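Ubiquitin-like-specific protease 2 (Saccharomyces cerevisiae, PDB 5LNB) is a cysteine protease that removes the ubiquitin-like modifier SUMO from proteins, represented here by its catalytic domain. Local coordinates at residues D29-T34 / F57-I62; P21-K26 / H270-L275; S52-F57 / V114-I119; D47-S52 / C215-I220. All blocks are in the same frame, centred on the assembly; numbering follows the deposited sequence.

In the fold
Near the N terminus, strand 23-26 turns back into strand 32-35, a two-stranded hairpin. Its first strand meets helix 264-285 in contact 2, the widest closure, whose loop of 243 residues encloses contacts 3 and 4. The hairpin turn and second strand meet helix 51-67 in contact 1, a short closure that also falls within that loop. Helix 51-67 and its lead-in serve three contacts: the loop leading into it lies against helix 215-228 (contact 4), and its first turns face strand 112-119 (contact 3), which is closed within contact 4. Along the chain, contact 1 crosses both 3 and 4. Together they tie hairpin, helices and the central mixed sheet around helix 51-67.

Contact 1: residues D29-T34 / F57-I62; sequences DGSSYT and FTKFYI
The ring of Tyr-33 is met obliquely by the methylene chain of Lys-59, while in the ring plane, at its edge, lies the hydroxyl of Ser-31. The other flat group, the carboxylate of Asp-29, is approached at OD1 from above its plane, where the backbone N of Ser-31 donates 48° out of it at 3.0 Å. Across the contact, Lys-59 leaves the helix with CG anti to the backbone N (chi1 -180°) and bends at chi2 (75°), passing the phenol oxygen at about a right angle to the tyrosine side chain; Tyr-33 OH is 3.4 Å from Lys-59 CG. Beyond this, Lys-59 CE comes to 3.3 Å from Ser-31 OG, and Lys-59 NZ forms a salt bridge with Asp-29 OD2. The modelled 2.4 Å between those two atoms is very short, so the exact length is doubtful. Lysine suits this place because its long aliphatic chain packs on the phenol while its ammonium group reaches the turn; Glu-63, one helical turn on, shares that charge. Ser-31 OG also donates to Asp-29 OD1, so both carboxylate oxygens have partners, though this bond too is modelled doubtfully short. Gly-30 has a positive phi, at which a side chain would press on the preceding carbonyl. The bond from Ser-31 N to Asp-29 makes this an Asx turn, in the connection between the two strands of a hairpin that lies against helix 51-67.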
loop_
_atom_site.group_PDB
_atom_site.type_symbol
_atom_site.label_atom_id
_atom_site.label_comp_id
_atom_site.label_asym_id
_atom_site.label_seq_id
_atom_site.Cartn_x
_atom_site.Cartn_y
_atom_site.Cartn_z
ATOM N N ASP A 29 1.623 10.565 13.240
ATOM C CA ASP A 29 2.443 11.521 12.509
ATOM C C ASP A 29 1.710 12.838 12.242
ATOM O O ASP A 29 2.168 13.634 11.419
ATOM C CB ASP A 29 2.927 10.907 11.194
ATOM C CG ASP A 29 1.783 10.594 10.237
ATOM O OD1 ASP A 29 0.610 10.787 10.628
ATOM O OD2 ASP A 29 2.060 10.168 9.092
ATOM N N GLY A 30 0.579 13.074 12.909
ATOM C CA GLY A 30 -0.201 14.281 12.712
ATOM C C GLY A 30 -1.141 14.284 11.518
ATOM O O GLY A 30 -1.909 15.242 11.366
ATOM N N SER A 31 -1.102 13.270 10.654
ATOM C CA SER A 31 -1.973 13.251 9.485
ATOM C C SER A 31 -3.396 12.849 9.865
ATOM O O SER A 31 -3.628 12.079 10.803
ATOM C CB SER A 31 -1.432 12.301 8.414
ATOM O OG SER A 31 -1.203 11.009 8.938
ATOM N N SER A 32 -4.354 13.376 9.110
ATOM C CA SER A 32 -5.768 13.226 9.410
ATOM C C SER A 32 -6.503 12.707 8.180
ATOM O O SER A 32 -6.268 13.177 7.064
ATOM C CB SER A 32 -6.359 14.563 9.870
ATOM O OG SER A 32 -7.707 14.416 10.274
ATOM N N TYR A 33 -7.388 11.733 8.386
ATOM C CA TYR A 33 -8.157 11.132 7.302
ATOM C C TYR A 33 -9.642 11.216 7.620
ATOM O O TYR A 33 -10.059 10.968 8.756
ATOM C CB TYR A 33 -7.776 9.657 7.073
ATOM C CG TYR A 33 -6.374 9.431 6.543
ATOM C CD1 TYR A 33 -5.255 9.778 7.297
ATOM C CD2 TYR A 33 -6.171 8.855 5.297
ATOM C CE1 TYR A 33 -3.962 9.569 6.808
ATOM C CE2 TYR A 33 -4.898 8.632 4.802
ATOM C CZ TYR A 33 -3.794 8.991 5.559
ATOM O OH TYR A 33 -2.527 8.763 5.061
ATOM N N THR A 34 -10.436 11.568 6.615
ATOM C CA THR A 34 -11.886 11.578 6.732
ATOM C C THR A 34 -12.459 10.463 5.873
ATOM O O THR A 34 -12.141 10.367 4.682
ATOM C CB THR A 34 -12.472 12.927 6.313
ATOM O OG1 THR A 34 -12.121 13.927 7.282
ATOM C CG2 THR A 34 -13.988 12.837 6.211
ATOM N N PHE A 57 -6.460 2.453 4.863
ATOM C CA PHE A 57 -6.060 1.211 5.510
ATOM C C PHE A 57 -4.591 0.869 5.300
ATOM O O PHE A 57 -3.969 0.284 6.195
ATOM C CB PHE A 57 -6.943 0.070 5.029
ATOM C CG PHE A 57 -8.161 -0.121 5.864
ATOM C CD1 PHE A 57 -8.041 -0.437 7.212
ATOM C CD2 PHE A 57 -9.427 0.007 5.314
ATOM C CE1 PHE A 57 -9.173 -0.625 8.009
ATOM C CE2 PHE A 57 -10.563 -0.193 6.104
ATOM C CZ PHE A 57 -10.431 -0.509 7.448
ATOM N N THR A 58 -4.002 1.203 4.151
ATOM C CA THR A 58 -2.563 1.004 4.034
ATOM C C THR A 58 -1.836 1.838 5.080
ATOM O O THR A 58 -0.939 1.343 5.772
ATOM C CB THR A 58 -2.072 1.353 2.623
ATOM O OG1 THR A 58 -2.310 2.741 2.355
ATOM C CG2 THR A 58 -2.785 0.502 1.577
ATOM N N LYS A 59 -2.247 3.096 5.236
ATOM C CA LYS A 59 -1.737 3.927 6.317
ATOM C C LYS A 59 -2.024 3.295 7.673
ATOM O O LYS A 59 -1.140 3.208 8.533
ATOM C CB LYS A 59 -2.362 5.315 6.223
ATOM C CG LYS A 59 -1.915 6.282 7.291
ATOM C CD LYS A 59 -0.513 6.767 7.020
ATOM C CE LYS A 59 -0.188 8.023 7.849
ATOM N NZ LYS A 59 1.282 8.233 7.977
ATOM N N PHE A 60 -3.261 2.838 7.876
ATOM C CA PHE A 60 -3.655 2.288 9.167
ATOM C C PHE A 60 -2.759 1.116 9.574
ATOM O O PHE A 60 -2.227 1.083 10.693
ATOM C CB PHE A 60 -5.127 1.875 9.111
ATOM C CG PHE A 60 -5.662 1.374 10.418
ATOM C CD1 PHE A 60 -6.089 2.263 11.395
ATOM C CD2 PHE A 60 -5.731 0.015 10.675
ATOM C CE1 PHE A 60 -6.582 1.806 12.601
ATOM C CE2 PHE A 60 -6.223 -0.448 11.883
ATOM C CZ PHE A 60 -6.653 0.448 12.848
ATOM N N TYR A 61 -2.561 0.145 8.675
ATOM C CA TYR A 61 -1.815 -1.050 9.053
ATOM C C TYR A 61 -0.307 -0.834 9.093
ATOM O O TYR A 61 0.393 -1.577 9.792
ATOM C CB TYR A 61 -2.165 -2.208 8.119
ATOM C CG TYR A 61 -3.559 -2.717 8.385
ATOM C CD1 TYR A 61 -3.913 -3.172 9.653
ATOM C CD2 TYR A 61 -4.535 -2.703 7.392
ATOM C CE1 TYR A 61 -5.199 -3.612 9.919
ATOM C CE2 TYR A 61 -5.824 -3.146 7.650
ATOM C CZ TYR A 61 -6.146 -3.597 8.908
ATOM O OH TYR A 61 -7.415 -4.046 9.160
ATOM N N ILE A 62 0.212 0.173 8.392
ATOM C CA ILE A 62 1.635 0.466 8.530
ATOM C C ILE A 62 1.909 1.194 9.837
ATOM O O ILE A 62 2.915 0.937 10.507
ATOM C CB ILE A 62 2.129 1.252 7.309
ATOM C CG1 ILE A 62 2.145 0.327 6.084
ATOM C CG2 ILE A 62 3.504 1.826 7.571
ATOM C CD1 ILE A 62 2.549 1.016 4.805
#

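Contact 2: residues P21-K26 / H270-L275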
loop_
_atom_site.group_PDB
_atom_site.type_symbol
_atom_site.label_atom_id
_atom_site.label_comp_id
_atom_site.label_asym_id
_atom_site.label_seq_id
_atom_site.Cartn_x
_atom_site.Cartn_y
_atom_site.Cartn_z
ATOM N N PRO A 21 -21.770 10.773 11.890
ATOM C CA PRO A 21 -20.881 11.576 11.042
ATOM C C PRO A 21 -19.751 10.776 10.385
ATOM O O PRO A 21 -19.502 9.612 10.717
ATOM C CB PRO A 21 -20.307 12.598 12.020
ATOM C CG PRO A 21 -20.340 11.903 13.340
ATOM C CD PRO A 21 -21.582 11.067 13.322
ATOM N N SER A 22 -19.066 11.412 9.442
ATOM C CA SER A 22 -17.920 10.771 8.821
ATOM C C SER A 22 -16.825 10.541 9.855
ATOM O O SER A 22 -16.624 11.348 10.764
ATOM C CB SER A 22 -17.393 11.628 7.674
ATOM O OG SER A 22 -18.431 11.929 6.762
ATOM N N LEU A 23 -16.125 9.420 9.718
ATOM C CA LEU A 23 -14.977 9.156 10.570
ATOM C C LEU A 23 -13.855 10.141 10.263
ATOM O O LEU A 23 -13.473 10.332 9.104
ATOM C CB LEU A 23 -14.483 7.725 10.374
ATOM C CG LEU A 23 -13.127 7.390 10.995
ATOM C CD1 LEU A 23 -13.150 7.602 12.511
ATOM C CD2 LEU A 23 -12.735 5.967 10.629
ATOM N N CYS A 24 -13.328 10.763 11.306
ATOM C CA CYS A 24 -12.144 11.605 11.213
ATOM C C CYS A 24 -11.078 10.967 12.098
ATOM O O CYS A 24 -11.220 10.934 13.323
ATOM C CB CYS A 24 -12.458 13.035 11.646
ATOM S SG CYS A 24 -11.110 14.166 11.369
ATOM N N TYR A 25 -10.028 10.436 11.486
ATOM C CA TYR A 25 -9.025 9.676 12.216
ATOM C C TYR A 25 -7.681 10.391 12.160
ATOM O O TYR A 25 -7.245 10.820 11.085
ATOM C CB TYR A 25 -8.908 8.259 11.657
ATOM C CG TYR A 25 -8.193 7.322 12.592
ATOM C CD1 TYR A 25 -6.827 7.070 12.456
ATOM C CD2 TYR A 25 -8.875 6.705 13.628
ATOM C CE1 TYR A 25 -6.174 6.212 13.325
ATOM C CE2 TYR A 25 -8.235 5.852 14.494
ATOM C CZ TYR A 25 -6.891 5.608 14.340
ATOM O OH TYR A 25 -6.282 4.758 15.228
ATOM N N LYS A 26 -7.027 10.500 13.314
ATOM C CA LYS A 26 -5.759 11.206 13.476
ATOM C C LYS A 26 -4.652 10.199 13.771
ATOM O O LYS A 26 -4.698 9.511 14.797
ATOM C CB LYS A 26 -5.864 12.225 14.612
ATOM C CG LYS A 26 -6.660 11.699 15.824
ATOM C CD LYS A 26 -6.637 12.673 17.011
ATOM C CE LYS A 26 -7.536 12.211 18.168
ATOM N NZ LYS A 26 -8.998 12.456 17.938
ATOM N N HIS A 270 -16.094 -3.871 9.972
ATOM C CA HIS A 270 -16.144 -3.870 11.429
ATOM C C HIS A 270 -15.076 -2.957 12.020
ATOM O O HIS A 270 -15.323 -2.273 13.018
ATOM C CB HIS A 270 -15.992 -5.294 11.968
ATOM C CG HIS A 270 -16.261 -5.410 13.439
ATOM N ND1 HIS A 270 -15.275 -5.700 14.359
ATOM C CD2 HIS A 270 -17.404 -5.260 14.151
ATOM C CE1 HIS A 270 -15.800 -5.732 15.572
ATOM N NE2 HIS A 270 -17.091 -5.468 15.473
ATOM N N THR A 271 -13.880 -2.938 11.429
ATOM C CA THR A 271 -12.827 -2.072 11.950
ATOM C C THR A 271 -13.210 -0.603 11.808
ATOM O O THR A 271 -13.134 0.167 12.773
ATOM C CB THR A 271 -11.505 -2.345 11.235
ATOM O OG1 THR A 271 -11.086 -3.693 11.487
ATOM C CG2 THR A 271 -10.434 -1.372 11.717
ATOM N N LEU A 272 -13.614 -0.195 10.603
ATOM C CA LEU A 272 -14.015 1.189 10.384
ATOM C C LEU A 272 -15.203 1.552 11.264
ATOM O O LEU A 272 -15.173 2.549 11.996
ATOM C CB LEU A 272 -14.346 1.400 8.907
ATOM C CG LEU A 272 -13.180 1.767 8.004
ATOM C CD1 LEU A 272 -13.666 1.966 6.571
ATOM C CD2 LEU A 272 -12.502 3.039 8.532
ATOM N N LYS A 273 -16.262 0.741 11.207
ATOM C CA LYS A 273 -17.438 0.980 12.029
ATOM C C LYS A 273 -17.047 1.204 13.484
ATOM O O LYS A 273 -17.547 2.119 14.143
ATOM C CB LYS A 273 -18.408 -0.198 11.899
ATOM C CG LYS A 273 -19.768 0.070 12.532
ATOM C CD LYS A 273 -20.392 1.318 11.918
ATOM C CE LYS A 273 -21.462 1.923 12.805
ATOM N NZ LYS A 273 -21.893 3.236 12.262
ATOM N N LEU A 274 -16.137 0.378 13.995
ATOM C CA LEU A 274 -15.692 0.512 15.377
ATOM C C LEU A 274 -14.954 1.831 15.591
ATOM O O LEU A 274 -15.208 2.545 16.570
ATOM C CB LEU A 274 -14.812 -0.681 15.740
ATOM C CG LEU A 274 -14.351 -0.914 17.177
ATOM C CD1 LEU A 274 -15.323 -0.323 18.188
ATOM C CD2 LEU A 274 -14.195 -2.420 17.390
ATOM N N LEU A 275 -14.034 2.175 14.680
ATOM C CA LEU A 275 -13.334 3.451 14.785
ATOM C C LEU A 275 -14.311 4.622 14.782
ATOM O O LEU A 275 -14.079 5.633 15.460
ATOM C CB LEU A 275 -12.322 3.602 13.646
ATOM C CG LEU A 275 -11.093 2.688 13.671
ATOM C CD1 LEU A 275 -10.183 2.974 12.483
ATOM C CD2 LEU A 275 -10.318 2.836 14.979
#
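Leu-23 reaches from strand 23-26 to two leucines one helical turn apart, its CD2 methyl lying 3.6 Å from Leu-272 CD2 and 3.9 Å from Leu-275 CB. Its other methyl turns to the backbone, with Leu-23 CD1 3.7 Å from Leu-275 O. Two residues along the strand and on the same side, Tyr-25 adds its ring, met obliquely by Leu-275: Tyr-25 CE2 is 3.7 Å from Leu-275 CD2. Side chain to side chain, the contacts are all apolar, and a branched leucine suits position 23 because its CD2 can meet Leu-272 and Leu-275 CB while CD1 meets the Leu-275 carbonyl. Leu-23 is placed by its first torsion, which swings CG away from the backbone N and beside the carbonyl carbon (chi1 169°). With an alanine here, Leu-272 CD2 and the CB of Leu-275 would probably lose their partner, opening a gap between strand and helix.

Further out, Phe-27 meets the Tyr-25 ring edge-to-face, and Tyr-279 of the same helix touches Leu-23. Strand 23-26 runs almost at right angles (88°) to the segment 270-275. Strand 32-35 pairs with strand 23-26 on one side, whereas Leu-272 and Leu-275 also press on Phe-56, so that the hairpin, helix 264-285 and helix 51-67 meet in one apolar cluster around Phe-56.

Contact 3: residues S52-F57 / V114-I119. With ACT (acetate ion), chain B.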
loop_
_atom_site.group_PDB
_atom_site.type_symbol
_atom_site.label_atom_id
_atom_site.label_comp_id
_atom_site.label_asym_id
_atom_site.label_seq_id
_atom_site.Cartn_x
_atom_site.Cartn_y
_atom_site.Cartn_z
ATOM N N SER A 52 -10.100 6.226 -1.102
ATOM C CA SER A 52 -10.180 6.653 0.290
ATOM C C SER A 52 -10.003 5.472 1.227
ATOM O O SER A 52 -9.224 5.530 2.188
ATOM C CB SER A 52 -11.518 7.342 0.557
ATOM O OG SER A 52 -11.654 8.478 -0.268
ATOM N N ILE A 53 -10.740 4.395 0.967
ATOM C CA ILE A 53 -10.662 3.216 1.815
ATOM C C ILE A 53 -9.269 2.611 1.747
ATOM O O ILE A 53 -8.660 2.286 2.771
ATOM C CB ILE A 53 -11.735 2.193 1.403
ATOM C CG1 ILE A 53 -13.144 2.730 1.700
ATOM C CG2 ILE A 53 -11.484 0.887 2.105
ATOM C CD1 ILE A 53 -13.383 3.069 3.159
ATOM N N LEU A 54 -8.743 2.454 0.540
ATOM C CA LEU A 54 -7.453 1.792 0.402
ATOM C C LEU A 54 -6.332 2.625 1.013
ATOM O O LEU A 54 -5.492 2.092 1.747
ATOM C CB LEU A 54 -7.171 1.487 -1.065
ATOM C CG LEU A 54 -5.951 0.579 -1.194
ATOM C CD1 LEU A 54 -6.254 -0.496 -2.185
ATOM C CD2 LEU A 54 -4.716 1.401 -1.598
ATOM N N ASP A 55 -6.296 3.935 0.729
ATOM C CA ASP A 55 -5.218 4.749 1.299
ATOM C C ASP A 55 -5.341 4.842 2.818
ATOM O O ASP A 55 -4.328 4.854 3.522
ATOM C CB ASP A 55 -5.172 6.145 0.655
ATOM C CG ASP A 55 -4.702 6.105 -0.807
ATOM O OD1 ASP A 55 -3.835 5.285 -1.127
ATOM O OD2 ASP A 55 -5.207 6.877 -1.645
ATOM N N PHE A 56 -6.567 4.880 3.349
ATOM C CA PHE A 56 -6.711 4.880 4.798
ATOM C C PHE A 56 -6.119 3.618 5.413
ATOM O O PHE A 56 -5.358 3.683 6.385
ATOM C CB PHE A 56 -8.171 5.012 5.212
ATOM C CG PHE A 56 -8.368 4.837 6.688
ATOM C CD1 PHE A 56 -8.031 5.851 7.564
ATOM C CD2 PHE A 56 -8.846 3.646 7.206
ATOM C CE1 PHE A 56 -8.202 5.695 8.928
ATOM C CE2 PHE A 56 -9.008 3.487 8.571
ATOM C CZ PHE A 56 -8.683 4.515 9.429
ATOM N N PHE A 57 -6.460 2.453 4.863
ATOM C CA PHE A 57 -6.060 1.211 5.510
ATOM C C PHE A 57 -4.591 0.869 5.300
ATOM O O PHE A 57 -3.969 0.284 6.195
ATOM C CB PHE A 57 -6.943 0.070 5.029
ATOM C CG PHE A 57 -8.161 -0.121 5.864
ATOM C CD1 PHE A 57 -8.041 -0.437 7.212
ATOM C CD2 PHE A 57 -9.427 0.007 5.314
ATOM C CE1 PHE A 57 -9.173 -0.625 8.009
ATOM C CE2 PHE A 57 -10.563 -0.193 6.104
ATOM C CZ PHE A 57 -10.431 -0.509 7.448
ATOM N N VAL A 114 6.300 2.001 -0.387
ATOM C CA VAL A 114 5.068 1.278 -0.685
ATOM C C VAL A 114 4.280 2.062 -1.722
ATOM O O VAL A 114 3.925 3.225 -1.493
ATOM C CB VAL A 114 4.229 1.051 0.580
ATOM C CG1 VAL A 114 2.938 0.270 0.234
ATOM C CG2 VAL A 114 5.055 0.311 1.645
ATOM N N ILE A 115 3.984 1.431 -2.852
ATOM C CA ILE A 115 3.260 2.132 -3.911
ATOM C C ILE A 115 2.054 1.321 -4.364
ATOM O O ILE A 115 2.205 0.384 -5.163
ATOM C CB ILE A 115 4.180 2.443 -5.097
ATOM C CG1 ILE A 115 5.392 3.247 -4.625
ATOM C CG2 ILE A 115 3.400 3.187 -6.180
ATOM C CD1 ILE A 115 6.400 3.517 -5.724
ATOM N N PRO A 116 0.850 1.629 -3.879
ATOM C CA PRO A 116 -0.348 0.985 -4.436
ATOM C C PRO A 116 -0.679 1.550 -5.812
ATOM O O PRO A 116 -0.474 2.736 -6.084
ATOM C CB PRO A 116 -1.442 1.290 -3.407
ATOM C CG PRO A 116 -0.932 2.402 -2.591
ATOM C CD PRO A 116 0.569 2.369 -2.639
ATOM N N ILE A 117 -1.191 0.682 -6.687
ATOM C CA ILE A 117 -1.357 0.989 -8.103
ATOM C C ILE A 117 -2.803 0.734 -8.498
ATOM O O ILE A 117 -3.317 -0.380 -8.329
ATOM C CB ILE A 117 -0.390 0.167 -8.976
ATOM C CG1 ILE A 117 1.050 0.610 -8.682
ATOM C CG2 ILE A 117 -0.737 0.307 -10.454
ATOM C CD1 ILE A 117 2.116 -0.185 -9.399
ATOM N N ASN A 118 -3.455 1.757 -9.041
ATOM C CA ASN A 118 -4.862 1.704 -9.419
ATOM C C ASN A 118 -4.948 2.019 -10.903
ATOM O O ASN A 118 -4.782 3.174 -11.303
ATOM C CB ASN A 118 -5.678 2.692 -8.585
ATOM C CG ASN A 118 -7.081 2.906 -9.129
ATOM O OD1 ASN A 118 -7.614 2.078 -9.865
ATOM N ND2 ASN A 118 -7.689 4.026 -8.759
ATOM N N ILE A 119 -5.188 0.996 -11.721
ATOM C CA ILE A 119 -5.290 1.163 -13.168
ATOM C C ILE A 119 -6.576 0.510 -13.643
ATOM O O ILE A 119 -6.803 -0.679 -13.384
ATOM C CB ILE A 119 -4.085 0.559 -13.910
ATOM C CG1 ILE A 119 -2.783 1.257 -13.508
ATOM C CG2 ILE A 119 -4.299 0.672 -15.414
ATOM C CD1 ILE A 119 -1.546 0.639 -14.168
HETATM C C ACT B . -10.166 4.548 -11.209
HETATM O O ACT B . -9.832 3.457 -11.748
HETATM O OXT ACT B . -9.390 5.038 -10.356
HETATM C CH3 ACT B . -11.434 5.268 -11.559
#
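Leu-54 and Pro-116 make the apolar part of this contact: the leucine methyl CD2 rests against the proline ring, with Leu-54 CD2 3.7 Å from Pro-116 CB and 4.0 Å from Pro-116 CG. The two side chains meet at a slant. The leucine CG is set trans to the amide nitrogen (chi1 -170°), which carries the branch out to the sheet. A compact, rigid ring suits the strand position facing it. Proline offers no N-H; the neighbouring Ile-115 and Ile-117 pair with strand 122-129. Trp-123 of strand 122-129 also touches Leu-54.

The layer formed here, helix 51-67 laid on the central mixed sheet, belongs to the catalytic domain of the Ulp1 family in peptidase clan CA.

The polar groups look elsewhere. Asp-55 OD1 passes at 4.3 Å from Pro-116 CG, but its bond is to the backbone N of Ser-81. Asn-118 ND2 donates to acetate OXT in a bond modelled at 2.5 Å, too short to be taken literally, and bent (139° at the hydrogen); the ion is probably left from crystallisation. The same nitrogen makes a weak hydrogen bond to Asp-51 OD1 at the helix start, so the amide links strand and helix. A leucine in its place would probably leave the acetate oxygen without this donor and remove the weak tie to Asp-51, since its methyls cannot donate.

Contact 4: residues D47-S52 / C215-I220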
loop_
_atom_site.group_PDB
_atom_site.type_symbol
_atom_site.label_atom_id
_atom_site.label_comp_id
_atom_site.label_asym_id
_atom_site.label_seq_id
_atom_site.Cartn_x
_atom_site.Cartn_y
_atom_site.Cartn_z
ATOM N N ASP A 47 -18.065 -4.533 -4.040
ATOM C CA ASP A 47 -17.870 -3.283 -4.759
ATOM C C ASP A 47 -16.388 -2.974 -4.907
ATOM O O ASP A 47 -15.558 -3.378 -4.085
ATOM C CB ASP A 47 -18.567 -2.132 -4.037
ATOM C CG ASP A 47 -20.078 -2.155 -4.211
ATOM O OD1 ASP A 47 -20.613 -3.117 -4.797
ATOM O OD2 ASP A 47 -20.729 -1.195 -3.760
ATOM N N TRP A 48 -16.058 -2.260 -5.982
ATOM C CA TRP A 48 -14.710 -1.734 -6.157
ATOM C C TRP A 48 -14.303 -0.917 -4.935
ATOM O O TRP A 48 -15.080 -0.113 -4.426
ATOM C CB TRP A 48 -14.634 -0.877 -7.426
ATOM C CG TRP A 48 -13.284 -0.240 -7.618
ATOM C CD1 TRP A 48 -12.109 -0.870 -7.931
ATOM C CD2 TRP A 48 -12.967 1.151 -7.488
ATOM N NE1 TRP A 48 -11.087 0.045 -8.017
ATOM C CE2 TRP A 48 -11.587 1.292 -7.744
ATOM C CE3 TRP A 48 -13.720 2.292 -7.187
ATOM C CZ2 TRP A 48 -10.946 2.524 -7.699
ATOM C CZ3 TRP A 48 -13.079 3.514 -7.148
ATOM C CH2 TRP A 48 -11.708 3.621 -7.402
ATOM N N VAL A 49 -13.094 -1.154 -4.445
ATOM C CA VAL A 49 -12.588 -0.445 -3.274
ATOM C C VAL A 49 -12.018 0.894 -3.732
ATOM O O VAL A 49 -11.076 0.933 -4.528
ATOM C CB VAL A 49 -11.527 -1.281 -2.545
ATOM C CG1 VAL A 49 -10.923 -0.487 -1.421
ATOM C CG2 VAL A 49 -12.137 -2.569 -2.008
ATOM N N ASN A 50 -12.581 1.996 -3.230
ATOM C CA ASN A 50 -12.135 3.308 -3.701
ATOM C C ASN A 50 -10.823 3.733 -3.026
ATOM O O ASN A 50 -10.329 3.093 -2.095
ATOM C CB ASN A 50 -13.221 4.367 -3.476
ATOM C CG ASN A 50 -13.631 4.488 -2.019
ATOM O OD1 ASN A 50 -12.807 4.770 -1.146
ATOM N ND2 ASN A 50 -14.909 4.269 -1.750
ATOM N N ASP A 51 -10.252 4.835 -3.531
ATOM C CA ASP A 51 -8.950 5.310 -3.057
ATOM C C ASP A 51 -8.981 5.665 -1.576
ATOM O O ASP A 51 -7.984 5.477 -0.866
ATOM C CB ASP A 51 -8.511 6.531 -3.859
ATOM C CG ASP A 51 -8.485 6.273 -5.344
ATOM O OD1 ASP A 51 -7.847 5.287 -5.765
ATOM O OD2 ASP A 51 -9.104 7.054 -6.097
ATOM N N SER A 52 -10.100 6.226 -1.102
ATOM C CA SER A 52 -10.180 6.653 0.290
ATOM C C SER A 52 -10.003 5.472 1.227
ATOM O O SER A 52 -9.224 5.530 2.188
ATOM C CB SER A 52 -11.518 7.342 0.557
ATOM O OG SER A 52 -11.654 8.478 -0.268
ATOM N N CYS A 215 -9.758 -6.919 -5.758
ATOM C CA CYS A 215 -8.318 -6.647 -5.731
ATOM C C CYS A 215 -7.933 -5.628 -4.660
ATOM O O CYS A 215 -6.887 -5.763 -4.013
ATOM C CB CYS A 215 -7.851 -6.156 -7.097
ATOM S SG CYS A 215 -7.794 -7.459 -8.304
ATOM N N GLY A 216 -8.754 -4.595 -4.463
ATOM C CA GLY A 216 -8.419 -3.596 -3.459
ATOM C C GLY A 216 -8.333 -4.174 -2.058
ATOM O O GLY A 216 -7.508 -3.731 -1.252
ATOM N N VAL A 217 -9.176 -5.170 -1.755
ATOM C CA VAL A 217 -9.154 -5.833 -0.453
ATOM C C VAL A 217 -7.892 -6.672 -0.303
ATOM O O VAL A 217 -7.301 -6.740 0.781
ATOM C CB VAL A 217 -10.426 -6.694 -0.271
ATOM C CG1 VAL A 217 -10.365 -7.506 1.022
ATOM C CG2 VAL A 217 -11.673 -5.832 -0.285
ATOM N N HIS A 218 -7.467 -7.338 -1.379
ATOM C CA HIS A 218 -6.235 -8.117 -1.326
ATOM C C HIS A 218 -5.014 -7.224 -1.149
ATOM O O HIS A 218 -4.091 -7.585 -0.415
ATOM C CB HIS A 218 -6.097 -8.972 -2.578
ATOM C CG HIS A 218 -7.033 -10.134 -2.597
ATOM N ND1 HIS A 218 -6.724 -11.341 -2.011
ATOM C CD2 HIS A 218 -8.278 -10.267 -3.110
ATOM C CE1 HIS A 218 -7.735 -12.173 -2.172
ATOM N NE2 HIS A 218 -8.692 -11.544 -2.832
ATOM N N VAL A 219 -4.986 -6.061 -1.814
ATOM C CA VAL A 219 -3.872 -5.134 -1.620
ATOM C C VAL A 219 -3.741 -4.772 -0.145
ATOM O O VAL A 219 -2.653 -4.841 0.438
ATOM C CB VAL A 219 -4.040 -3.873 -2.489
ATOM C CG1 VAL A 219 -3.127 -2.757 -1.956
ATOM C CG2 VAL A 219 -3.690 -4.165 -3.943
ATOM N N ILE A 220 -4.855 -4.375 0.478
ATOM C CA ILE A 220 -4.845 -4.006 1.890
ATOM C C ILE A 220 -4.279 -5.144 2.734
ATOM O O ILE A 220 -3.395 -4.935 3.574
ATOM C CB ILE A 220 -6.263 -3.610 2.341
ATOM C CG1 ILE A 220 -6.695 -2.301 1.663
ATOM C CG2 ILE A 220 -6.364 -3.533 3.887
ATOM C CD1 ILE A 220 -8.182 -1.975 1.816
HETATM O O HOH W 1 -11.256 -3.481 -5.482
#
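Val-49 and Val-217 both hold CG1 opposite the backbone N (chi1 175° and 174°), which leaves each CG2 opposite the carbonyl carbon, and it is these two methyls that meet: Val-49 CG2 lies 3.7 Å from Val-217 CG2, the side chains crossing at about a right angle. The setting is the core of the clan CA peptidase fold, at the first turns of helix 215-228. Cys-215 opens that helix and touches His-122 of the sheet, consistent with the cysteine and histidine pair of this clan.

Beside the valine methyls the loop comes close to the helix backbone, Val-49 CB standing 4.0 Å from Gly-216 CA. Glycine suits this position, because a beta carbon there would fall about 2.6 Å from Val-49 CB and clash. The other Val-49 methyl, CG1, looks along the helix to Ile-220 CD1, a looser approach of 4.5 Å. Valine suits the place because its branch at CB puts methyls on both Val-217 and Ile-220 while the backbones stay close at Gly-216.

Asn-50 follows as the N-cap of helix 51-67, its OD1 accepting from the backbone N of Ile-53. Polar backbone atoms of Val-49 are also satisfied: its O accepts from Trp-123 NE1, and its N is served by a water that bridges the two segments, accepting from Val-49 N at 3.1 Å and from Gly-216 N at 2.9 Å.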